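Local coordinates for putative sarcosine dimethylglycine methyltransferase (Galdieria sulphuraria, PDB 2O57), which probably transfers methyl groups from S-adenosylmethionine to the amino nitrogen of sarcosine or dimethylglycine, at residues Leu226-Thr231 and Met289-Ser294; Asp152-Gln157 and Gly181-Thr186. All blocks are in the same frame, centred on the assembly; numbering follows the deposited sequence.

How the contacts relate
Both contacts belong to one seven-stranded sheet and meet at its seam, where strand 181-190 of contact 2 lies next to strand 284-293 of contact 1; F291 N comes within 2.9 Å of M183 O there, a probable hydrogen bond. Contact 2 is the inner pair, parallel and buried, nearer the middle of the chain. Contact 1 is antiparallel, only partly buried, and includes the outermost strand of this chain, 226-233, which goes on to pair with the second subunit. The chemistry follows place: regular parallel bonding inside, with an apolar I154-M183 face and hydrogen-bonded polar side chains; at the margin, a bulge and arginines tied to other parts of the chain and to the second subunit.

Contact 1 (Leu226-Thr231 and Met289-Ser294)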
loop_
_atom_site.group_PDB
_atom_site.type_symbol
_atom_site.label_atom_id
_atom_site.label_comp_id
_atom_site.label_asym_id
_atom_site.label_seq_id
_atom_site.Cartn_x
_atom_site.Cartn_y
_atom_site.Cartn_z
ATOM N N LEU A 226 -17.924 -7.754 3.256
ATOM C CA LEU A 226 -16.480 -7.623 3.457
ATOM C C LEU A 226 -16.065 -6.178 3.497
ATOM O O LEU A 226 -16.139 -5.463 2.478
ATOM C CB LEU A 226 -15.658 -8.338 2.370
ATOM C CG LEU A 226 -15.971 -9.800 2.065
ATOM C CD1 LEU A 226 -15.206 -10.290 0.822
ATOM C CD2 LEU A 226 -15.617 -10.619 3.266
ATOM N N VAL A 227 -15.599 -5.753 4.662
ATOM C CA VAL A 227 -15.098 -4.382 4.836
ATOM C C VAL A 227 -13.651 -4.282 4.330
ATOM O O VAL A 227 -12.862 -5.234 4.485
ATOM C CB VAL A 227 -15.242 -3.919 6.307
ATOM C CG1 VAL A 227 -14.300 -4.674 7.217
ATOM C CG2 VAL A 227 -15.017 -2.408 6.434
ATOM N N THR A 228 -13.326 -3.151 3.705
ATOM C CA THR A 228 -12.000 -2.921 3.170
ATOM C C THR A 228 -11.169 -2.299 4.296
ATOM O O THR A 228 -11.497 -1.211 4.823
ATOM C CB THR A 228 -12.030 -2.000 1.943
ATOM O OG1 THR A 228 -12.747 -2.644 0.883
ATOM C CG2 THR A 228 -10.610 -1.734 1.484
ATOM N N LEU A 229 -10.148 -3.027 4.704
ATOM C CA LEU A 229 -9.235 -2.610 5.780
ATOM C C LEU A 229 -8.186 -1.634 5.290
ATOM O O LEU A 229 -7.880 -0.665 5.979
ATOM C CB LEU A 229 -8.503 -3.809 6.354
ATOM C CG LEU A 229 -9.315 -4.917 7.044
ATOM C CD1 LEU A 229 -8.372 -5.993 7.645
ATOM C CD2 LEU A 229 -10.221 -4.354 8.143
ATOM N N ARG A 230 -7.641 -1.900 4.102
ATOM C CA ARG A 230 -6.595 -1.077 3.500
ATOM C C ARG A 230 -6.454 -1.384 2.009
ATOM O O ARG A 230 -6.768 -2.506 1.568
ATOM C CB ARG A 230 -5.267 -1.295 4.227
ATOM C CG ARG A 230 -4.734 -2.744 4.200
ATOM C CD ARG A 230 -3.556 -2.952 5.139
ATOM N NE ARG A 230 -4.016 -3.239 6.508
ATOM C CZ ARG A 230 -3.452 -4.115 7.340
ATOM N NH1 ARG A 230 -2.355 -4.802 7.004
ATOM N NH2 ARG A 230 -3.978 -4.304 8.541
ATOM N N THR A 231 -5.950 -0.406 1.252
ATOM C CA THR A 231 -5.670 -0.562 -0.171
ATOM C C THR A 231 -4.332 0.074 -0.572
ATOM O O THR A 231 -3.786 0.962 0.143
ATOM C CB THR A 231 -6.811 -0.014 -1.066
ATOM O OG1 THR A 231 -6.924 1.403 -0.933
ATOM C CG2 THR A 231 -8.157 -0.632 -0.705
HETATM N N MSE A 289 -5.245 -5.217 -1.790
HETATM C CA MSE A 289 -6.294 -4.925 -0.814
HETATM C C MSE A 289 -6.396 -5.978 0.279
HETATM O O MSE A 289 -6.127 -7.139 0.045
HETATM C CB MSE A 289 -7.663 -4.834 -1.475
HETATM C CG MSE A 289 -7.654 -4.132 -2.828
HETATM SE SE MSE A 289 -9.306 -4.166 -3.814
HETATM C CE MSE A 289 -10.401 -2.941 -2.717
ATOM N N LEU A 290 -6.825 -5.556 1.464
ATOM C CA LEU A 290 -7.186 -6.498 2.512
ATOM C C LEU A 290 -8.595 -6.198 2.967
ATOM O O LEU A 290 -9.000 -5.024 3.110
ATOM C CB LEU A 290 -6.233 -6.436 3.688
ATOM C CG LEU A 290 -4.945 -7.261 3.571
ATOM C CD1 LEU A 290 -3.885 -6.442 2.715
ATOM C CD2 LEU A 290 -4.502 -7.417 4.978
ATOM N N PHE A 291 -9.345 -7.268 3.180
ATOM C CA PHE A 291 -10.735 -7.177 3.599
ATOM C C PHE A 291 -10.914 -8.002 4.845
ATOM O O PHE A 291 -10.146 -8.941 5.082
ATOM C CB PHE A 291 -11.664 -7.782 2.544
ATOM C CG PHE A 291 -11.507 -7.212 1.159
ATOM C CD1 PHE A 291 -12.193 -6.060 0.783
ATOM C CD2 PHE A 291 -10.710 -7.861 0.218
ATOM C CE1 PHE A 291 -12.074 -5.548 -0.519
ATOM C CE2 PHE A 291 -10.594 -7.368 -1.085
ATOM C CZ PHE A 291 -11.274 -6.209 -1.450
ATOM N N ARG A 292 -11.925 -7.672 5.638
ATOM C CA ARG A 292 -12.341 -8.573 6.694
ATOM C C ARG A 292 -13.839 -8.857 6.578
ATOM O O ARG A 292 -14.623 -7.969 6.239
ATOM C CB ARG A 292 -12.000 -8.015 8.077
ATOM C CG ARG A 292 -12.286 -8.997 9.224
ATOM C CD ARG A 292 -12.044 -8.430 10.625
ATOM N NE ARG A 292 -10.654 -8.106 10.952
ATOM C CZ ARG A 292 -9.713 -8.956 11.386
ATOM N NH1 ARG A 292 -9.937 -10.282 11.523
ATOM N NH2 ARG A 292 -8.519 -8.462 11.672
ATOM N N LYS A 293 -14.234 -10.101 6.831
ATOM C CA LYS A 293 -15.646 -10.462 6.892
ATOM C C LYS A 293 -16.295 -9.969 8.219
ATOM O O LYS A 293 -16.336 -10.693 9.231
ATOM C CB LYS A 293 -15.840 -11.970 6.737
ATOM C CG LYS A 293 -17.303 -12.384 6.658
ATOM C CD LYS A 293 -17.451 -13.882 6.255
ATOM C CE LYS A 293 -18.881 -14.388 6.452
ATOM N NZ LYS A 293 -18.989 -15.841 6.033
ATOM N N SER A 294 -16.750 -8.720 8.193
ATOM C CA SER A 294 -17.392 -8.048 9.335
ATOM C C SER A 294 -18.049 -6.798 8.786
ATOM O O SER A 294 -17.650 -6.283 7.727
ATOM C CB SER A 294 -16.383 -7.646 10.437
ATOM O OG SER A 294 -15.384 -6.787 9.909
#
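L290 and R230 lie side by side on the face they share with V227 and R292, in the closely packed part of this antiparallel pair. R230 CG is 4.0 Å from L290 CB, and L290 CD2 sits over one face of the guanidinium, displaced toward its rim, 3.9 Å from NH1. The bend at R230 chi3 (85°) turns that guanidinium to its charged partners: E73 and, on the second subunit, D236. L229 points toward the partner strand, its CB 3.5 Å from L290 O. Its amide donates to L290 O (2.8 Å), while L290 N donates to R230 O, so L229 and R230 both face one residue. That is a classic beta bulge, shifting the register by one residue in the outermost strand, within this chain, of a methyltransferase sheet that continues through T231 into a strand of the second subunit. L229 CD2 reaches R292 CB at 4.1 Å; an alanine here would probably open a gap beside R292 and leave T77 of this chain, and D236 of the second subunit, without their leucine packing. On the other face, T231 CG2 lies alongside M289, a selenomethionine, 3.8 Å from its CE, and F291 extends beside T228, its CE1 3.3 Å from T228 OG1, with V227 O near the ring plane at its edge; helix 214-223 packs against this phenylalanine through A221. Contact is looser at the partly exposed V227-S294 end. V227 CG1 approaches S294 OG at 3.6 Å, a hydroxyl bonded to K296 O, and K293 stretches away, its NZ held by A174, L177 and N149.

Contact 2 (Asp152-Gln157 and Gly181-Thr186); sequences DFIWSQ and GVMAIT
I154 and M183 carry the main apolar touch between these two parallel strands, crossing each other on the face they share with S156 and I185. The selenium of M183, a selenomethionine, lies 3.7 Å from I154 CG2. With M183 CG anti to the backbone N (chi1 172°) and the chain bent at chi3, selenium comes up beside the isoleucine's branch. Further along, S156 CB meets I185 CG2 at 4.0 Å. On the opposite face T186 OG1 sits 3.3 Å from Q157 CA and also touches CB, the two side chains running alongside one another. Five backbone bonds hold the strands in step, passing back and forth from V182 N to D152 O at one end to T186 N and S156 O at the other. The straightest is A184 N to I154 O, 2.8 Å with 166° at the hydrogen. A water spans the far end, donating to S156 OG and T186 O. These are the fourth and fifth strands of the 3-2-1-4-5-7-6 order of the class I, Rossmann-like methyltransferase fold, joined by a crossover through helix 166-176. C173 and V176 of that helix pack on I154, and F170 and C173 on M183, closing over this pair. Across the sheet, L70 and L74 of helix 59-76 lie against W155, whose NE1 makes a weak bond to Q157 OE1 (2.9 Å, 133°); this may help orient the Q157 amide, while D67 takes the other end through NE2. S156 OG also bonds to L89 O on neighbouring strand 85-89, and T186 OG1 bonds to D158. Where the chain turns, D152 reaches K178 in a salt bridge and the backbone N of K85.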
loop_
_atom_site.group_PDB
_atom_site.type_symbol
_atom_site.label_atom_id
_atom_site.label_comp_id
_atom_site.label_asym_id
_atom_site.label_seq_id
_atom_site.Cartn_x
_atom_site.Cartn_y
_atom_site.Cartn_z
ATOM N N ASP A 152 -9.935 -19.282 7.752
ATOM C CA ASP A 152 -9.458 -18.140 8.499
ATOM C C ASP A 152 -9.030 -17.004 7.582
ATOM O O ASP A 152 -9.140 -15.857 7.953
ATOM C CB ASP A 152 -8.318 -18.574 9.394
ATOM C CG ASP A 152 -8.756 -19.624 10.382
ATOM O OD1 ASP A 152 -9.604 -19.257 11.215
ATOM O OD2 ASP A 152 -8.321 -20.795 10.283
ATOM N N PHE A 153 -8.542 -17.334 6.383
ATOM C CA PHE A 153 -8.024 -16.333 5.449
ATOM C C PHE A 153 -8.005 -16.850 4.006
ATOM O O PHE A 153 -8.050 -18.069 3.749
ATOM C CB PHE A 153 -6.618 -15.820 5.865
ATOM C CG PHE A 153 -5.528 -16.851 5.747
ATOM C CD1 PHE A 153 -4.772 -16.958 4.571
ATOM C CD2 PHE A 153 -5.226 -17.708 6.824
ATOM C CE1 PHE A 153 -3.742 -17.931 4.468
ATOM C CE2 PHE A 153 -4.202 -18.667 6.734
ATOM C CZ PHE A 153 -3.455 -18.768 5.542
ATOM N N ILE A 154 -8.037 -15.894 3.088
ATOM C CA ILE A 154 -7.899 -16.104 1.651
ATOM C C ILE A 154 -6.723 -15.247 1.139
ATOM O O ILE A 154 -6.559 -14.057 1.509
ATOM C CB ILE A 154 -9.176 -15.737 0.853
ATOM C CG1 ILE A 154 -10.317 -16.649 1.248
ATOM C CG2 ILE A 154 -8.915 -15.789 -0.709
ATOM C CD1 ILE A 154 -11.742 -16.226 0.668
ATOM N N TRP A 155 -5.940 -15.852 0.250
ATOM C CA TRP A 155 -4.794 -15.215 -0.382
ATOM C C TRP A 155 -5.031 -15.377 -1.862
ATOM O O TRP A 155 -5.346 -16.506 -2.327
ATOM C CB TRP A 155 -3.550 -16.001 0.021
ATOM C CG TRP A 155 -2.210 -15.684 -0.669
ATOM C CD1 TRP A 155 -1.773 -16.130 -1.899
ATOM C CD2 TRP A 155 -1.129 -14.921 -0.116
ATOM N NE1 TRP A 155 -0.478 -15.698 -2.139
ATOM C CE2 TRP A 155 -0.060 -14.950 -1.065
ATOM C CE3 TRP A 155 -0.949 -14.231 1.096
ATOM C CZ2 TRP A 155 1.171 -14.303 -0.839
ATOM C CZ3 TRP A 155 0.278 -13.574 1.329
ATOM C CH2 TRP A 155 1.334 -13.642 0.366
ATOM N N SER A 156 -4.908 -14.285 -2.622
ATOM C CA SER A 156 -5.040 -14.407 -4.085
ATOM C C SER A 156 -4.152 -13.375 -4.775
ATOM O O SER A 156 -4.389 -12.175 -4.668
ATOM C CB SER A 156 -6.511 -14.217 -4.482
ATOM O OG SER A 156 -6.685 -14.434 -5.872
ATOM N N GLN A 157 -3.167 -13.831 -5.523
ATOM C CA GLN A 157 -2.230 -12.924 -6.187
ATOM C C GLN A 157 -2.422 -12.946 -7.696
ATOM O O GLN A 157 -2.160 -13.978 -8.357
ATOM C CB GLN A 157 -0.803 -13.322 -5.855
ATOM C CG GLN A 157 -0.395 -12.979 -4.435
ATOM C CD GLN A 157 1.023 -13.482 -4.149
ATOM O OE1 GLN A 157 1.306 -14.675 -4.243
ATOM N NE2 GLN A 157 1.899 -12.582 -3.810
ATOM N N GLY A 181 -12.782 -13.589 9.321
ATOM C CA GLY A 181 -11.732 -14.002 8.387
ATOM C C GLY A 181 -11.234 -12.867 7.517
ATOM O O GLY A 181 -11.956 -11.897 7.274
ATOM N N VAL A 182 -9.994 -12.974 7.035
ATOM C CA VAL A 182 -9.372 -11.853 6.348
ATOM C C VAL A 182 -8.959 -12.305 4.943
ATOM O O VAL A 182 -8.441 -13.417 4.776
ATOM C CB VAL A 182 -8.156 -11.279 7.160
ATOM C CG1 VAL A 182 -7.381 -10.196 6.358
ATOM C CG2 VAL A 182 -8.648 -10.625 8.463
HETATM N N MSE A 183 -9.190 -11.457 3.944
HETATM C CA MSE A 183 -8.722 -11.786 2.604
HETATM C C MSE A 183 -7.685 -10.786 2.135
HETATM O O MSE A 183 -7.930 -9.571 2.177
HETATM C CB MSE A 183 -9.882 -11.795 1.613
HETATM C CG MSE A 183 -9.394 -11.955 0.164
HETATM SE SE MSE A 183 -10.721 -12.605 -1.103
HETATM C CE MSE A 183 -11.786 -11.076 -1.260
ATOM N N ALA A 184 -6.565 -11.288 1.627
ATOM C CA ALA A 184 -5.540 -10.429 1.028
ATOM C C ALA A 184 -5.442 -10.738 -0.468
ATOM O O ALA A 184 -5.215 -11.892 -0.859
ATOM C CB ALA A 184 -4.172 -10.622 1.725
ATOM N N ILE A 185 -5.618 -9.712 -1.307
ATOM C CA ILE A 185 -5.543 -9.893 -2.768
ATOM C C ILE A 185 -4.621 -8.888 -3.401
ATOM O O ILE A 185 -4.374 -7.790 -2.835
ATOM C CB ILE A 185 -6.921 -9.816 -3.490
ATOM C CG1 ILE A 185 -7.521 -8.383 -3.445
ATOM C CG2 ILE A 185 -7.873 -10.835 -2.903
ATOM C CD1 ILE A 185 -8.730 -8.218 -4.393
ATOM N N THR A 186 -4.078 -9.271 -4.556
ATOM C CA THR A 186 -3.369 -8.349 -5.442
ATOM C C THR A 186 -3.932 -8.584 -6.856
ATOM O O THR A 186 -4.402 -9.685 -7.152
ATOM C CB THR A 186 -1.785 -8.507 -5.447
ATOM O OG1 THR A 186 -1.351 -9.743 -6.079
ATOM C CG2 THR A 186 -1.152 -8.297 -4.079
HETATM O O HOH W 1 -6.131 -11.981 -7.391
#